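Local coordinates for protein putative S-adenosyl-L-methionine-dependent Methyltransferase (PDB 3DLC) that binds S-adenosylmethionine and is probably a methyltransferase of the Rossmann-like class I type, its methyl-accepting substrate not established, at residues A[46-51]-A[105-110]. Sequence-based numbering, arbitrary orientation.
Sequences TCIDIG and IPIEDN. Unlike the reference sequence in segment 46-51: T46 (reference Asn). With SAM (S-adenosylmethionine), chain C.
I48 and I107 meet tip to tip; I107 was modelled in two conformers, and in the one described here its CD1 stands 3.6 Å from CD1 of I48. The same I107 methyl also lies 4.0 Å from CG1 of I48 and near its CG2, so it rests in the fork of the branched side chain. In this conformer the CG1 arm of I107 is anti to the carbonyl carbon and then extended (chi2 172°), which carries its end methyl to the strand; the I48 arm is bent instead (chi2 -55°). Two residues on in the strand, and two back in the loop, a looser pair forms: I50 CD1 and I105 CD1 are 4.3 Å apart. The contact is wholly apolar, with CA of I48 and CA of I107 9.5 Å apart. An inverse gamma turn centred on P106, closed by I107 N to I105 O at 2.8 Å, sets both loop isoleucines facing the strand. The strand ends at I50, and G51 just after it accepts a 2.8 Å hydrogen bond at its O from SAM N. E133 and R136 of helix 127-137 bind the loop backbone at I105 and I107. I137 of that helix touches I48, I105 and I107, while strand 46-50 runs between parallel strands 66-73 and 112-118.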
loop_
_atom_site.group_PDB
_atom_site.type_symbol
_atom_site.label_atom_id
_atom_site.label_comp_id
_atom_site.label_asym_id
_atom_site.label_seq_id
_atom_site.Cartn_x
_atom_site.Cartn_y
_atom_site.Cartn_z
ATOM N N THR A 46 -9.630 -11.796 -5.111
ATOM C CA THR A 46 -9.807 -10.576 -4.340
ATOM C C THR A 46 -8.477 -9.963 -3.951
ATOM O O THR A 46 -7.536 -10.645 -3.541
ATOM C CB THR A 46 -10.614 -10.917 -3.086
ATOM O OG1 THR A 46 -9.873 -11.941 -2.400
ATOM C CG2 THR A 46 -12.031 -11.373 -3.428
ATOM N N CYS A 47 -8.395 -8.659 -4.121
ATOM C CA CYS A 47 -7.216 -7.875 -3.753
ATOM C C CYS A 47 -7.624 -6.690 -2.898
ATOM O O CYS A 47 -8.563 -5.968 -3.260
ATOM C CB CYS A 47 -6.503 -7.369 -5.011
ATOM S SG CYS A 47 -5.095 -6.297 -4.707
ATOM N N ILE A 48 -6.956 -6.528 -1.763
ATOM C CA ILE A 48 -7.192 -5.386 -0.881
ATOM C C ILE A 48 -5.970 -4.482 -0.964
ATOM O O ILE A 48 -4.848 -4.954 -0.796
ATOM C CB ILE A 48 -7.407 -5.796 0.591
ATOM C CG1 ILE A 48 -8.431 -6.925 0.739
ATOM C CG2 ILE A 48 -7.759 -4.597 1.427
ATOM C CD1 ILE A 48 -9.783 -6.711 0.142
ATOM N N ASP A 49 -6.189 -3.197 -1.270
ATOM C CA ASP A 49 -5.162 -2.157 -1.317
ATOM C C ASP A 49 -5.346 -1.310 -0.057
ATOM O O ASP A 49 -6.295 -0.545 0.073
ATOM C CB ASP A 49 -5.343 -1.348 -2.599
ATOM C CG ASP A 49 -4.341 -0.229 -2.773
ATOM O OD1 ASP A 49 -3.364 -0.179 -2.003
ATOM O OD2 ASP A 49 -4.566 0.592 -3.695
ATOM N N ILE A 50 -4.430 -1.483 0.894
ATOM C CA ILE A 50 -4.513 -0.820 2.194
ATOM C C ILE A 50 -3.800 0.523 2.144
ATOM O O ILE A 50 -2.642 0.620 1.760
ATOM C CB ILE A 50 -3.955 -1.703 3.307
ATOM C CG1 ILE A 50 -4.752 -3.036 3.369
ATOM C CG2 ILE A 50 -3.998 -0.955 4.664
ATOM C CD1 ILE A 50 -4.231 -4.007 4.419
ATOM N N GLY A 51 -4.504 1.562 2.565
ATOM C CA GLY A 51 -3.998 2.916 2.483
ATOM C C GLY A 51 -3.933 3.347 1.029
ATOM O O GLY A 51 -2.927 3.894 0.561
ATOM N N ILE A 105 -10.184 -3.820 10.272
ATOM C CA ILE A 105 -10.563 -3.888 8.862
ATOM C C ILE A 105 -11.962 -4.457 8.698
ATOM O O ILE A 105 -12.231 -5.552 9.193
ATOM C CB ILE A 105 -9.560 -4.747 8.059
ATOM C CG1 ILE A 105 -8.137 -4.213 8.224
ATOM C CG2 ILE A 105 -9.984 -4.784 6.565
ATOM C CD1 ILE A 105 -7.036 -5.086 7.552
ATOM N N PRO A 106 -12.851 -3.746 7.994
ATOM C CA PRO A 106 -14.255 -4.198 7.847
ATOM C C PRO A 106 -14.423 -5.195 6.715
ATOM O O PRO A 106 -15.193 -4.999 5.770
ATOM C CB PRO A 106 -14.999 -2.896 7.573
ATOM C CG PRO A 106 -14.044 -2.120 6.753
ATOM C CD PRO A 106 -12.670 -2.406 7.393
ATOM N N ILE A 107 -13.645 -6.256 6.835
ATOM C CA ILE A 107 -13.623 -7.356 5.874
ATOM C C ILE A 107 -13.584 -8.662 6.660
ATOM O O ILE A 107 -12.949 -8.745 7.717
ATOM C CB ILE A 107 -12.408 -7.207 4.903
ATOM C CG1 ILE A 107 -12.535 -5.909 4.096
ATOM C CG2 ILE A 107 -12.283 -8.418 3.971
ATOM C CD1 ILE A 107 -11.303 -5.592 3.256
ATOM N N GLU A 108 -14.280 -9.666 6.143
ATOM C CA GLU A 108 -14.337 -10.956 6.816
ATOM C C GLU A 108 -13.007 -11.693 6.828
ATOM O O GLU A 108 -12.088 -11.427 6.056
ATOM C CB GLU A 108 -15.432 -11.868 6.236
ATOM C CG GLU A 108 -15.216 -12.390 4.843
ATOM C CD GLU A 108 -16.398 -13.253 4.371
ATOM O OE1 GLU A 108 -17.542 -13.006 4.812
ATOM O OE2 GLU A 108 -16.195 -14.173 3.563
ATOM N N ASP A 109 -12.949 -12.661 7.711
ATOM C CA ASP A 109 -11.788 -13.514 7.837
ATOM C C ASP A 109 -11.499 -14.252 6.521
ATOM O O ASP A 109 -12.420 -14.686 5.823
ATOM C CB ASP A 109 -12.008 -14.618 8.870
ATOM C CG ASP A 109 -12.259 -14.114 10.288
ATOM O OD1 ASP A 109 -12.138 -12.920 10.599
ATOM O OD2 ASP A 109 -12.595 -14.977 11.128
ATOM N N ASN A 110 -10.212 -14.394 6.203
ATOM C CA ASN A 110 -9.769 -15.285 5.114
ATOM C C ASN A 110 -10.329 -14.932 3.758
ATOM O O ASN A 110 -10.534 -15.800 2.933
ATOM C CB ASN A 110 -10.149 -16.731 5.469
ATOM C CG ASN A 110 -9.540 -17.167 6.760
ATOM O OD1 ASN A 110 -8.390 -16.859 7.046
ATOM N ND2 ASN A 110 -10.297 -17.926 7.557
HETATM N N SAM C . -1.191 4.152 -1.661
HETATM C CA SAM C . -1.267 5.509 -2.261
HETATM C C SAM C . -0.145 5.700 -3.245
HETATM O O SAM C . 0.832 4.951 -3.185
HETATM O OXT SAM C . -0.219 6.632 -4.038
HETATM C CB SAM C . -1.271 6.570 -1.177
HETATM C CG SAM C . -0.042 6.646 -0.330
HETATM S SD SAM C . -0.242 7.954 0.896
HETATM C CE SAM C . 1.485 8.329 1.027
HETATM C "C5'" SAM C . -0.616 7.034 2.480
HETATM C "C4'" SAM C . -2.096 6.640 2.771
HETATM O "O4'" SAM C . -2.347 5.710 3.874
HETATM C "C3'" SAM C . -3.048 7.851 2.942
HETATM O "O3'" SAM C . -4.015 7.794 1.939
HETATM C "C2'" SAM C . -3.635 7.634 4.338
HETATM O "O2'" SAM C . -4.913 8.177 4.584
HETATM C "C1'" SAM C . -3.568 6.104 4.488
HETATM N N9 SAM C . -3.525 5.636 5.882
HETATM C C8 SAM C . -2.626 6.023 6.847
HETATM N N7 SAM C . -2.826 5.328 7.993
HETATM C C5 SAM C . -3.890 4.497 7.761
HETATM C C6 SAM C . -4.577 3.581 8.562
HETATM N N6 SAM C . -4.324 3.370 9.866
HETATM N N1 SAM C . -5.570 2.874 7.978
HETATM C C2 SAM C . -5.923 3.082 6.665
HETATM N N3 SAM C . -5.325 4.010 5.864
HETATM C C4 SAM C . -4.319 4.667 6.436
#